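Glycoside Hydrolase (Bacteroides uniformis, PDB 5T99) probably hydrolyses galactosidic bonds during agarose breakdown, as a family 2 glycoside hydrolase whose pocket holds the galactose mimic D-galacto-isofagomine. Local coordinates at residues I552-Y558 with S585-D591; R161-G165 with L314-N318; E494-T499 with I526-Y532. All coordinates share one frame; numbering follows the deposited sequence.

Three loop pairings meet around one bound D-galacto-isofagomine at the mouth of the TIM barrel. Contacts 1 and 2 are buried, whereas contact 3 is partly buried and reaches the surface at I526 and W530. Contact 1 joins two parts of the loop after barrel strand 549-552 through backbone bonds, a buried aspartate and crossed rings. Contact 2 brings a loop of the sugar-binding domain onto the loop after strand 305-313, relying on a Trp-His stack, one histidine bond and a water. Contact 3 ties the end of strand 490-495 to a turn, mainly by hydrogen bonds, with a tyrosine ring against a serine. Contact 1 touches both others; contacts 2 and 3 do not touch but share the ligand.

Contact 1: I552-Y558 with S585-D591; sequences IWTGFDY and SYFGAVD. With GIF (D-galacto-isofagomine), chain C.
F587 turns one face of its ring to the edge of W553, the planes 68° apart. Its CB lies 3.3 Å from W553 O, and CG is 3.4 Å from W553 CD1, which F587 CD1 also approaches. CD2 meets W553 NE1 and, at 3.3 Å, Y558 OH, which CE2 neighbours too; CE1 faces the exocyclic hydroxyl O of GIF, and CZ at the tip comes within 3.4 Å of it. The indole, with CG anti to the backbone N (chi1 -168°), has T554 CG2 over one face and GIF C1 over the other, while NE1 donates in its ring plane to Y558 OH. A leucine in place of W553 would probably leave Y558 OH without this donor and the ligand ring without the flat surface beneath C1. The W553-T554 peptide is cis, as in many clan GH-A barrels. Farther along the loop, D557 OD1 accepts S585 OG and G588 N from opposite faces of its carboxylate plane, each at 2.7 Å, while OD2 makes a salt bridge with K597. Backbone bonds run from T554 N to F587 O and A589 N to T554 O; V590 N to G555 O and D557 N to V590 O bridge F556 and V590. These two rest on M337 of helix 327-339; V590 also touches F600 of helix 598-607, and I552 ends strand 549-552 against V312 of strand 305-313.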
loop_
_atom_site.group_PDB
_atom_site.type_symbol
_atom_site.label_atom_id
_atom_site.label_comp_id
_atom_site.label_asym_id
_atom_site.label_seq_id
_atom_site.Cartn_x
_atom_site.Cartn_y
_atom_site.Cartn_z
ATOM N N ILE A 552 -8.859 6.773 6.706
ATOM C CA ILE A 552 -10.123 6.767 5.962
ATOM C C ILE A 552 -10.266 5.471 5.212
ATOM O O ILE A 552 -9.267 4.871 4.864
ATOM C CB ILE A 552 -10.261 7.974 4.997
ATOM C CG1 ILE A 552 -9.447 7.763 3.706
ATOM C CG2 ILE A 552 -9.929 9.277 5.727
ATOM C CD1 ILE A 552 -9.472 8.933 2.755
ATOM N N TRP A 553 -11.510 5.044 4.987
ATOM C CA TRP A 553 -11.810 3.886 4.138
ATOM C C TRP A 553 -12.372 4.361 2.777
ATOM O O TRP A 553 -13.570 4.599 2.684
ATOM C CB TRP A 553 -12.825 2.949 4.830
ATOM C CG TRP A 553 -12.884 1.657 4.098
ATOM C CD1 TRP A 553 -13.767 1.291 3.122
ATOM C CD2 TRP A 553 -11.935 0.599 4.204
ATOM N NE1 TRP A 553 -13.433 0.047 2.627
ATOM C CE2 TRP A 553 -12.308 -0.395 3.275
ATOM C CE3 TRP A 553 -10.796 0.397 4.998
ATOM C CZ2 TRP A 553 -11.584 -1.584 3.128
ATOM C CZ3 TRP A 553 -10.088 -0.766 4.858
ATOM C CH2 TRP A 553 -10.479 -1.753 3.932
ATOM N N THR A 554 -11.586 4.528 1.710
ATOM C CA THR A 554 -10.164 4.252 1.579
ATOM C C THR A 554 -9.517 5.372 0.776
ATOM O O THR A 554 -10.211 6.204 0.187
ATOM C CB THR A 554 -9.936 2.957 0.782
ATOM O OG1 THR A 554 -10.624 3.033 -0.474
ATOM C CG2 THR A 554 -10.464 1.775 1.537
ATOM N N GLY A 555 -8.189 5.369 0.721
ATOM C CA GLY A 555 -7.437 6.344 -0.069
ATOM C C GLY A 555 -7.580 6.146 -1.568
ATOM O O GLY A 555 -7.793 7.102 -2.307
ATOM N N PHE A 556 -7.450 4.893 -1.996
ATOM C CA PHE A 556 -7.640 4.467 -3.390
ATOM C C PHE A 556 -8.782 3.469 -3.394
ATOM O O PHE A 556 -8.957 2.717 -2.417
ATOM C CB PHE A 556 -6.388 3.744 -3.935
ATOM C CG PHE A 556 -5.480 4.603 -4.788
ATOM C CD1 PHE A 556 -5.113 4.187 -6.074
ATOM C CD2 PHE A 556 -4.961 5.804 -4.309
ATOM C CE1 PHE A 556 -4.250 4.953 -6.857
ATOM C CE2 PHE A 556 -4.101 6.578 -5.099
ATOM C CZ PHE A 556 -3.749 6.149 -6.369
ATOM N N ASP A 557 -9.538 3.420 -4.492
ATOM C CA ASP A 557 -10.434 2.286 -4.701
ATOM C C ASP A 557 -9.592 1.023 -4.852
ATOM O O ASP A 557 -8.397 1.075 -5.198
ATOM C CB ASP A 557 -11.348 2.461 -5.932
ATOM C CG ASP A 557 -12.551 3.336 -5.656
ATOM O OD1 ASP A 557 -13.150 3.214 -4.564
ATOM O OD2 ASP A 557 -12.919 4.137 -6.547
ATOM N N TYR A 558 -10.241 -0.103 -4.591
ATOM C CA TYR A 558 -9.609 -1.426 -4.628
ATOM C C TYR A 558 -10.575 -2.430 -5.245
ATOM O O TYR A 558 -11.770 -2.195 -5.297
ATOM C CB TYR A 558 -9.231 -1.865 -3.204
ATOM C CG TYR A 558 -10.400 -1.862 -2.246
ATOM C CD1 TYR A 558 -11.190 -2.999 -2.066
ATOM C CD2 TYR A 558 -10.734 -0.722 -1.530
ATOM C CE1 TYR A 558 -12.263 -3.002 -1.188
ATOM C CE2 TYR A 558 -11.813 -0.716 -0.657
ATOM C CZ TYR A 558 -12.568 -1.857 -0.485
ATOM O OH TYR A 558 -13.637 -1.843 0.380
ATOM N N SER A 585 -14.521 -1.128 -5.792
ATOM C CA SER A 585 -15.061 -0.252 -4.756
ATOM C C SER A 585 -15.419 1.138 -5.242
ATOM O O SER A 585 -15.038 1.558 -6.351
ATOM C CB SER A 585 -14.073 -0.151 -3.589
ATOM O OG SER A 585 -12.949 0.635 -3.932
ATOM N N TYR A 586 -16.168 1.830 -4.381
ATOM C CA TYR A 586 -16.468 3.246 -4.509
ATOM C C TYR A 586 -15.960 4.079 -3.310
ATOM O O TYR A 586 -16.111 5.312 -3.287
ATOM C CB TYR A 586 -17.987 3.430 -4.609
ATOM C CG TYR A 586 -18.663 2.692 -5.749
ATOM C CD1 TYR A 586 -19.028 3.357 -6.922
ATOM C CD2 TYR A 586 -18.971 1.334 -5.638
ATOM C CE1 TYR A 586 -19.664 2.691 -7.960
ATOM C CE2 TYR A 586 -19.599 0.660 -6.672
ATOM C CZ TYR A 586 -19.950 1.349 -7.825
ATOM O OH TYR A 586 -20.563 0.675 -8.843
ATOM N N PHE A 587 -15.351 3.414 -2.328
ATOM C CA PHE A 587 -14.912 4.059 -1.077
ATOM C C PHE A 587 -13.709 4.995 -1.263
ATOM O O PHE A 587 -13.476 5.883 -0.449
ATOM C CB PHE A 587 -14.526 2.992 -0.039
ATOM C CG PHE A 587 -15.673 2.142 0.440
ATOM C CD1 PHE A 587 -16.719 2.702 1.151
ATOM C CD2 PHE A 587 -15.672 0.766 0.224
ATOM C CE1 PHE A 587 -17.766 1.916 1.612
ATOM C CE2 PHE A 587 -16.716 -0.029 0.684
ATOM C CZ PHE A 587 -17.770 0.551 1.376
ATOM N N GLY A 588 -12.933 4.763 -2.313
ATOM C CA GLY A 588 -11.708 5.508 -2.564
ATOM C C GLY A 588 -11.930 6.993 -2.766
ATOM O O GLY A 588 -12.886 7.395 -3.430
ATOM N N ALA A 589 -11.061 7.805 -2.168
ATOM C CA ALA A 589 -10.979 9.226 -2.502
ATOM C C ALA A 589 -10.404 9.422 -3.913
ATOM O O ALA A 589 -10.704 10.414 -4.586
ATOM C CB ALA A 589 -10.129 9.951 -1.477
ATOM N N VAL A 590 -9.569 8.476 -4.332
ATOM C CA VAL A 590 -8.982 8.434 -5.662
ATOM C C VAL A 590 -9.481 7.136 -6.280
ATOM O O VAL A 590 -9.594 6.128 -5.578
ATOM C CB VAL A 590 -7.436 8.467 -5.571
ATOM C CG1 VAL A 590 -6.775 8.335 -6.934
ATOM C CG2 VAL A 590 -6.972 9.763 -4.903
ATOM N N ASP A 591 -9.792 7.155 -7.578
ATOM C CA ASP A 591 -10.352 5.972 -8.258
ATOM C C ASP A 591 -9.290 4.904 -8.507
ATOM O O ASP A 591 -8.095 5.133 -8.285
ATOM C CB ASP A 591 -11.129 6.366 -9.544
ATOM C CG ASP A 591 -10.233 6.558 -10.790
ATOM O OD1 ASP A 591 -9.018 6.246 -10.795
ATOM O OD2 ASP A 591 -10.778 7.021 -11.805
HETATM C C GIF C . -13.685 -3.198 7.143
HETATM N N GIF C . -14.634 -2.190 7.591
HETATM O O GIF C . -17.244 -0.137 4.701
HETATM C C1 GIF C . -13.281 -2.931 5.706
HETATM O O1 GIF C . -15.247 -3.918 4.739
HETATM C C2 GIF C . -14.499 -2.706 4.813
HETATM O O2 GIF C . -12.531 -4.040 5.217
HETATM C C3 GIF C . -15.387 -1.584 5.342
HETATM C C4 GIF C . -15.797 -1.863 6.785
HETATM C C5 GIF C . -16.626 -1.410 4.463
#

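Contact 2: R161-G165 with L314-N318; sequences RWYPG and LHHDN. With GIF (D-galacto-isofagomine), chain C; EDO (1,2-ethanediol), chain Q.
W162 lays the face of its five-membered ring over the imidazole of H315, in a face-to-face stack with centroids 3.8 Å apart and planes inclined by 24°. The overlap is offset: H315 CE1 sits 3.2 Å from W162 CD2, near the junction of the indole rings, and W162 CB covers another part of the same histidine face. With its CG set between the backbone N and the carbonyl carbon (chi1 59°), the indole is turned toward H315. H316 reaches the indole only at the rim, its CE1 near the plane of W162 beside NE1. H316 NE2 donates to P164 O at 2.9 Å; the acceptor lies in the imidazole plane, but the donor stands well above the carbonyl plane. A water also links the two segments, giving protons to Y163 O and D317 OD2 and accepting from D317 N; D317 OD1 accepts from G319 N, and OD2 also from L559 N. Next to the stack R161 turns to the ligand: NH1 donates to GIF O2 and NH2 to GIF O1, each at 3.0 Å, with a salt bridge from NE to D373 steadying the guanidinium. A loop of the sugar-binding domain thus completes the pocket at the end of barrel strand 305-313, consistent with family 2 enzymes such as beta-galactosidase, where this domain also reaches the active site.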
loop_
_atom_site.group_PDB
_atom_site.type_symbol
_atom_site.label_atom_id
_atom_site.label_comp_id
_atom_site.label_asym_id
_atom_site.label_seq_id
_atom_site.Cartn_x
_atom_site.Cartn_y
_atom_site.Cartn_z
ATOM N N ARG A 161 -12.512 -11.208 1.988
ATOM C CA ARG A 161 -13.590 -10.223 1.797
ATOM C C ARG A 161 -13.250 -9.165 0.741
ATOM O O ARG A 161 -14.102 -8.377 0.364
ATOM C CB ARG A 161 -13.921 -9.510 3.110
ATOM C CG ARG A 161 -14.276 -10.448 4.247
ATOM C CD ARG A 161 -14.762 -9.700 5.474
ATOM N NE ARG A 161 -13.750 -8.794 6.039
ATOM C CZ ARG A 161 -13.676 -7.475 5.833
ATOM N NH1 ARG A 161 -12.708 -6.778 6.415
ATOM N NH2 ARG A 161 -14.540 -6.830 5.059
ATOM N N TRP A 162 -12.000 -9.134 0.284
ATOM C CA TRP A 162 -11.558 -8.219 -0.775
ATOM C C TRP A 162 -10.755 -9.024 -1.777
ATOM O O TRP A 162 -10.454 -10.186 -1.528
ATOM C CB TRP A 162 -10.695 -7.092 -0.187
ATOM C CG TRP A 162 -9.472 -7.586 0.535
ATOM C CD1 TRP A 162 -8.228 -7.765 0.013
ATOM C CD2 TRP A 162 -9.397 -7.991 1.900
ATOM N NE1 TRP A 162 -7.372 -8.245 0.974
ATOM C CE2 TRP A 162 -8.064 -8.391 2.145
ATOM C CE3 TRP A 162 -10.317 -8.030 2.950
ATOM C CZ2 TRP A 162 -7.630 -8.832 3.396
ATOM C CZ3 TRP A 162 -9.885 -8.470 4.201
ATOM C CH2 TRP A 162 -8.549 -8.864 4.408
ATOM N N TYR A 163 -10.399 -8.402 -2.896
ATOM C CA TYR A 163 -9.605 -9.066 -3.933
ATOM C C TYR A 163 -8.208 -9.400 -3.399
ATOM O O TYR A 163 -7.443 -8.486 -3.074
ATOM C CB TYR A 163 -9.475 -8.171 -5.164
ATOM C CG TYR A 163 -8.607 -8.730 -6.255
ATOM C CD1 TYR A 163 -9.110 -9.676 -7.130
ATOM C CD2 TYR A 163 -7.288 -8.313 -6.421
ATOM C CE1 TYR A 163 -8.330 -10.211 -8.143
ATOM C CE2 TYR A 163 -6.493 -8.841 -7.435
ATOM C CZ TYR A 163 -7.033 -9.790 -8.299
ATOM O OH TYR A 163 -6.305 -10.343 -9.320
ATOM N N PRO A 164 -7.877 -10.697 -3.310
ATOM C CA PRO A 164 -6.554 -11.104 -2.831
ATOM C C PRO A 164 -5.489 -11.255 -3.909
ATOM O O PRO A 164 -4.290 -11.230 -3.588
ATOM C CB PRO A 164 -6.826 -12.471 -2.214
ATOM C CG PRO A 164 -7.927 -13.032 -3.049
ATOM C CD PRO A 164 -8.734 -11.866 -3.572
ATOM N N GLY A 165 -5.914 -11.431 -5.160
ATOM C CA GLY A 165 -5.028 -11.948 -6.207
ATOM C C GLY A 165 -4.849 -13.454 -6.055
ATOM O O GLY A 165 -5.376 -14.059 -5.119
ATOM N N LEU A 314 -5.384 1.305 2.761
ATOM C CA LEU A 314 -5.158 0.889 1.377
ATOM C C LEU A 314 -5.125 -0.624 1.319
ATOM O O LEU A 314 -4.479 -1.261 2.172
ATOM C CB LEU A 314 -3.815 1.421 0.859
ATOM C CG LEU A 314 -3.651 2.917 0.598
ATOM C CD1 LEU A 314 -2.207 3.238 0.241
ATOM C CD2 LEU A 314 -4.566 3.363 -0.519
ATOM N N HIS A 315 -5.816 -1.199 0.330
ATOM C CA HIS A 315 -5.636 -2.610 0.007
ATOM C C HIS A 315 -4.461 -2.765 -0.928
ATOM O O HIS A 315 -4.039 -1.812 -1.565
ATOM C CB HIS A 315 -6.905 -3.257 -0.557
ATOM C CG HIS A 315 -7.835 -3.762 0.505
ATOM N ND1 HIS A 315 -7.457 -4.714 1.430
ATOM C CD2 HIS A 315 -9.120 -3.439 0.798
ATOM C CE1 HIS A 315 -8.466 -4.948 2.252
ATOM N NE2 HIS A 315 -9.488 -4.192 1.886
ATOM N N HIS A 316 -3.931 -3.981 -0.968
ATOM C CA HIS A 316 -2.652 -4.251 -1.604
ATOM C C HIS A 316 -2.660 -4.243 -3.117
ATOM O O HIS A 316 -1.599 -4.062 -3.715
ATOM C CB HIS A 316 -2.044 -5.559 -1.095
ATOM C CG HIS A 316 -2.755 -6.789 -1.561
ATOM N ND1 HIS A 316 -3.990 -7.172 -1.074
ATOM C CD2 HIS A 316 -2.393 -7.740 -2.452
ATOM C CE1 HIS A 316 -4.358 -8.301 -1.649
ATOM N NE2 HIS A 316 -3.407 -8.668 -2.490
ATOM N N ASP A 317 -3.820 -4.433 -3.754
ATOM C CA ASP A 317 -3.861 -4.382 -5.225
ATOM C C ASP A 317 -3.491 -2.993 -5.738
ATOM O O ASP A 317 -3.534 -1.991 -4.990
ATOM C CB ASP A 317 -5.210 -4.861 -5.795
ATOM C CG ASP A 317 -6.335 -3.840 -5.648
ATOM O OD1 ASP A 317 -6.267 -2.767 -6.288
ATOM O OD2 ASP A 317 -7.327 -4.146 -4.941
ATOM N N ASN A 318 -3.105 -2.951 -7.006
ATOM C CA ASN A 318 -2.953 -1.690 -7.733
ATOM C C ASN A 318 -3.834 -1.678 -8.996
ATOM O O ASN A 318 -3.367 -1.341 -10.079
ATOM C CB ASN A 318 -1.475 -1.462 -8.059
ATOM C CG ASN A 318 -0.707 -0.914 -6.883
ATOM O OD1 ASN A 318 -1.044 0.146 -6.358
ATOM N ND2 ASN A 318 0.329 -1.623 -6.466
HETATM C C GIF C . -13.685 -3.198 7.143
HETATM N N GIF C . -14.634 -2.190 7.591
HETATM O O GIF C . -17.244 -0.137 4.701
HETATM C C1 GIF C . -13.281 -2.931 5.706
HETATM O O1 GIF C . -15.247 -3.918 4.739
HETATM C C2 GIF C . -14.499 -2.706 4.813
HETATM O O2 GIF C . -12.531 -4.040 5.217
HETATM C C3 GIF C . -15.387 -1.584 5.342
HETATM C C4 GIF C . -15.797 -1.863 6.785
HETATM C C5 GIF C . -16.626 -1.410 4.463
HETATM C C1 EDO Q . -0.299 -1.847 0.845
HETATM O O1 EDO Q . -0.649 -3.225 0.776
HETATM C C2 EDO Q . -1.371 -1.069 1.595
HETATM O O2 EDO Q . -1.764 -1.752 2.792
HETATM O O HOH W 1 -6.617 -5.798 -2.863
#

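Contact 3: E494-T499 with I526-Y532; sequences ETSSCT and IGPKWAY. With GIF (D-galacto-isofagomine), chain C.
I526 O is gripped twice by T499, by N nearly head-on at 2.9 Å and by OG1 from above the carbonyl plane, also at 2.9 Å. The bonds tie the loop that follows strand 490-495 of the TIM barrel to the residue leading into a type I turn from P528 to A531. At the other end of the pairing, S496 and Y532 exchange two bonds: Y532 N donates to S496 O, and S496 OG to Y532 O at 2.8 Å. The serine hydroxyl gets there by standing anti to its own backbone N (chi1 -167°), beside the carbonyl carbon. Y532 folds its ring back so that S496 CA lies over one face, and its OH is held by E537 of helix 534-543. Between these ties A531 CB packs against S497 CB and O. The ligand is met from both segments. E494 OE2 accepts from GIF N at 2.6 Å and also bonds Y473 OH, while OE1 makes a salt bridge with R346. The ligand's exocyclic hydroxyl, GIF O, lies in the indole plane of W530, 3.0 Å from NE1, and bonds S497 OG, itself bonded to Y473 OH, at 2.9 Å.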
loop_
_atom_site.group_PDB
_atom_site.type_symbol
_atom_site.label_atom_id
_atom_site.label_comp_id
_atom_site.label_asym_id
_atom_site.label_seq_id
_atom_site.Cartn_x
_atom_site.Cartn_y
_atom_site.Cartn_z
ATOM N N GLU A 494 -10.574 3.467 11.386
ATOM C CA GLU A 494 -11.255 3.395 10.087
ATOM C C GLU A 494 -12.384 4.429 10.085
ATOM O O GLU A 494 -13.170 4.494 11.041
ATOM C CB GLU A 494 -11.772 1.980 9.831
ATOM C CG GLU A 494 -11.563 1.464 8.427
ATOM C CD GLU A 494 -12.187 0.093 8.235
ATOM O OE1 GLU A 494 -11.579 -0.893 8.686
ATOM O OE2 GLU A 494 -13.290 -0.000 7.631
ATOM N N THR A 495 -12.445 5.271 9.054
ATOM C CA THR A 495 -13.371 6.405 9.078
ATOM C C THR A 495 -14.045 6.668 7.729
ATOM O O THR A 495 -13.533 6.297 6.665
ATOM C CB THR A 495 -12.680 7.697 9.586
ATOM O OG1 THR A 495 -11.619 8.088 8.701
ATOM C CG2 THR A 495 -12.100 7.500 10.980
ATOM N N SER A 496 -15.198 7.326 7.823
ATOM C CA SER A 496 -16.034 7.745 6.701
ATOM C C SER A 496 -16.755 6.574 6.028
ATOM O O SER A 496 -17.899 6.338 6.332
ATOM C CB SER A 496 -15.263 8.610 5.685
ATOM O OG SER A 496 -16.157 9.231 4.782
ATOM N N SER A 497 -16.078 5.835 5.149
ATOM C CA SER A 497 -16.726 4.883 4.216
ATOM C C SER A 497 -17.787 5.526 3.291
ATOM O O SER A 497 -18.669 4.843 2.768
ATOM C CB SER A 497 -17.279 3.642 4.949
ATOM O OG SER A 497 -16.350 2.574 4.889
ATOM N N CYS A 498 -17.650 6.834 3.062
ATOM C CA CYS A 498 -18.420 7.559 2.070
ATOM C C CYS A 498 -18.050 6.986 0.705
ATOM O O CYS A 498 -16.897 6.602 0.460
ATOM C CB CYS A 498 -18.067 9.051 2.143
ATOM S SG CYS A 498 -19.075 10.166 1.133
ATOM N N THR A 499 -19.038 6.901 -0.173
ATOM C CA THR A 499 -18.853 6.332 -1.499
ATOM C C THR A 499 -19.140 7.372 -2.575
ATOM O O THR A 499 -19.979 8.263 -2.386
ATOM C CB THR A 499 -19.772 5.115 -1.698
ATOM O OG1 THR A 499 -21.126 5.481 -1.398
ATOM C CG2 THR A 499 -19.350 3.995 -0.776
ATOM N N ILE A 526 -23.404 9.667 0.274
ATOM C CA ILE A 526 -23.973 8.326 0.384
ATOM C C ILE A 526 -22.917 7.335 0.878
ATOM O O ILE A 526 -21.730 7.498 0.601
ATOM C CB ILE A 526 -24.517 7.858 -0.999
ATOM C CG1 ILE A 526 -25.548 8.859 -1.564
ATOM C CG2 ILE A 526 -25.090 6.444 -0.937
ATOM C CD1 ILE A 526 -26.725 9.169 -0.658
ATOM N N GLY A 527 -23.372 6.315 1.609
ATOM C CA GLY A 527 -22.552 5.149 1.954
ATOM C C GLY A 527 -23.378 4.053 2.623
ATOM O O GLY A 527 -24.576 4.222 2.795
ATOM N N PRO A 528 -22.743 2.927 3.012
ATOM C CA PRO A 528 -23.407 1.902 3.842
ATOM C C PRO A 528 -23.929 2.444 5.185
ATOM O O PRO A 528 -23.679 3.604 5.521
ATOM C CB PRO A 528 -22.302 0.855 4.072
ATOM C CG PRO A 528 -21.016 1.525 3.700
ATOM C CD PRO A 528 -21.366 2.533 2.652
ATOM N N LYS A 529 -24.635 1.605 5.945
ATOM C CA LYS A 529 -25.363 2.035 7.155
ATOM C C LYS A 529 -24.490 2.763 8.191
ATOM O O LYS A 529 -24.937 3.699 8.832
ATOM C CB LYS A 529 -26.070 0.838 7.819
ATOM N N TRP A 530 -23.234 2.344 8.309
ATOM C CA TRP A 530 -22.275 2.907 9.280
ATOM C C TRP A 530 -21.483 4.093 8.719
ATOM O O TRP A 530 -20.691 4.706 9.439
ATOM C CB TRP A 530 -21.286 1.822 9.734
ATOM C CG TRP A 530 -20.588 1.141 8.590
ATOM C CD1 TRP A 530 -19.417 1.526 7.980
ATOM C CD2 TRP A 530 -21.039 -0.030 7.888
ATOM N NE1 TRP A 530 -19.109 0.657 6.954
ATOM C CE2 TRP A 530 -20.084 -0.305 6.876
ATOM C CE3 TRP A 530 -22.158 -0.879 8.025
ATOM C CZ2 TRP A 530 -20.206 -1.401 6.004
ATOM C CZ3 TRP A 530 -22.293 -1.962 7.147
ATOM C CH2 TRP A 530 -21.317 -2.211 6.146
ATOM N N ALA A 531 -21.677 4.407 7.441
ATOM C CA ALA A 531 -20.882 5.415 6.781
ATOM C C ALA A 531 -21.354 6.816 7.121
ATOM O O ALA A 531 -22.424 7.011 7.699
ATOM C CB ALA A 531 -20.891 5.198 5.276
ATOM N N TYR A 532 -20.525 7.787 6.765
ATOM C CA TYR A 532 -20.841 9.196 6.948
ATOM C C TYR A 532 -19.851 10.028 6.142
ATOM O O TYR A 532 -18.746 9.558 5.863
ATOM C CB TYR A 532 -20.779 9.587 8.435
ATOM C CG TYR A 532 -19.539 9.095 9.151
ATOM C CD1 TYR A 532 -18.376 9.860 9.167
ATOM C CD2 TYR A 532 -19.525 7.867 9.804
ATOM C CE1 TYR A 532 -17.236 9.420 9.813
ATOM C CE2 TYR A 532 -18.382 7.414 10.460
ATOM C CZ TYR A 532 -17.234 8.200 10.456
ATOM O OH TYR A 532 -16.081 7.785 11.082
HETATM C C GIF C . -13.685 -3.198 7.143
HETATM N N GIF C . -14.634 -2.190 7.591
HETATM O O GIF C . -17.244 -0.137 4.701
HETATM C C1 GIF C . -13.281 -2.931 5.706
HETATM O O1 GIF C . -15.247 -3.918 4.739
HETATM C C2 GIF C . -14.499 -2.706 4.813
HETATM O O2 GIF C . -12.531 -4.040 5.217
HETATM C C3 GIF C . -15.387 -1.584 5.342
HETATM C C4 GIF C . -15.797 -1.863 6.785
HETATM C C5 GIF C . -16.626 -1.410 4.463
#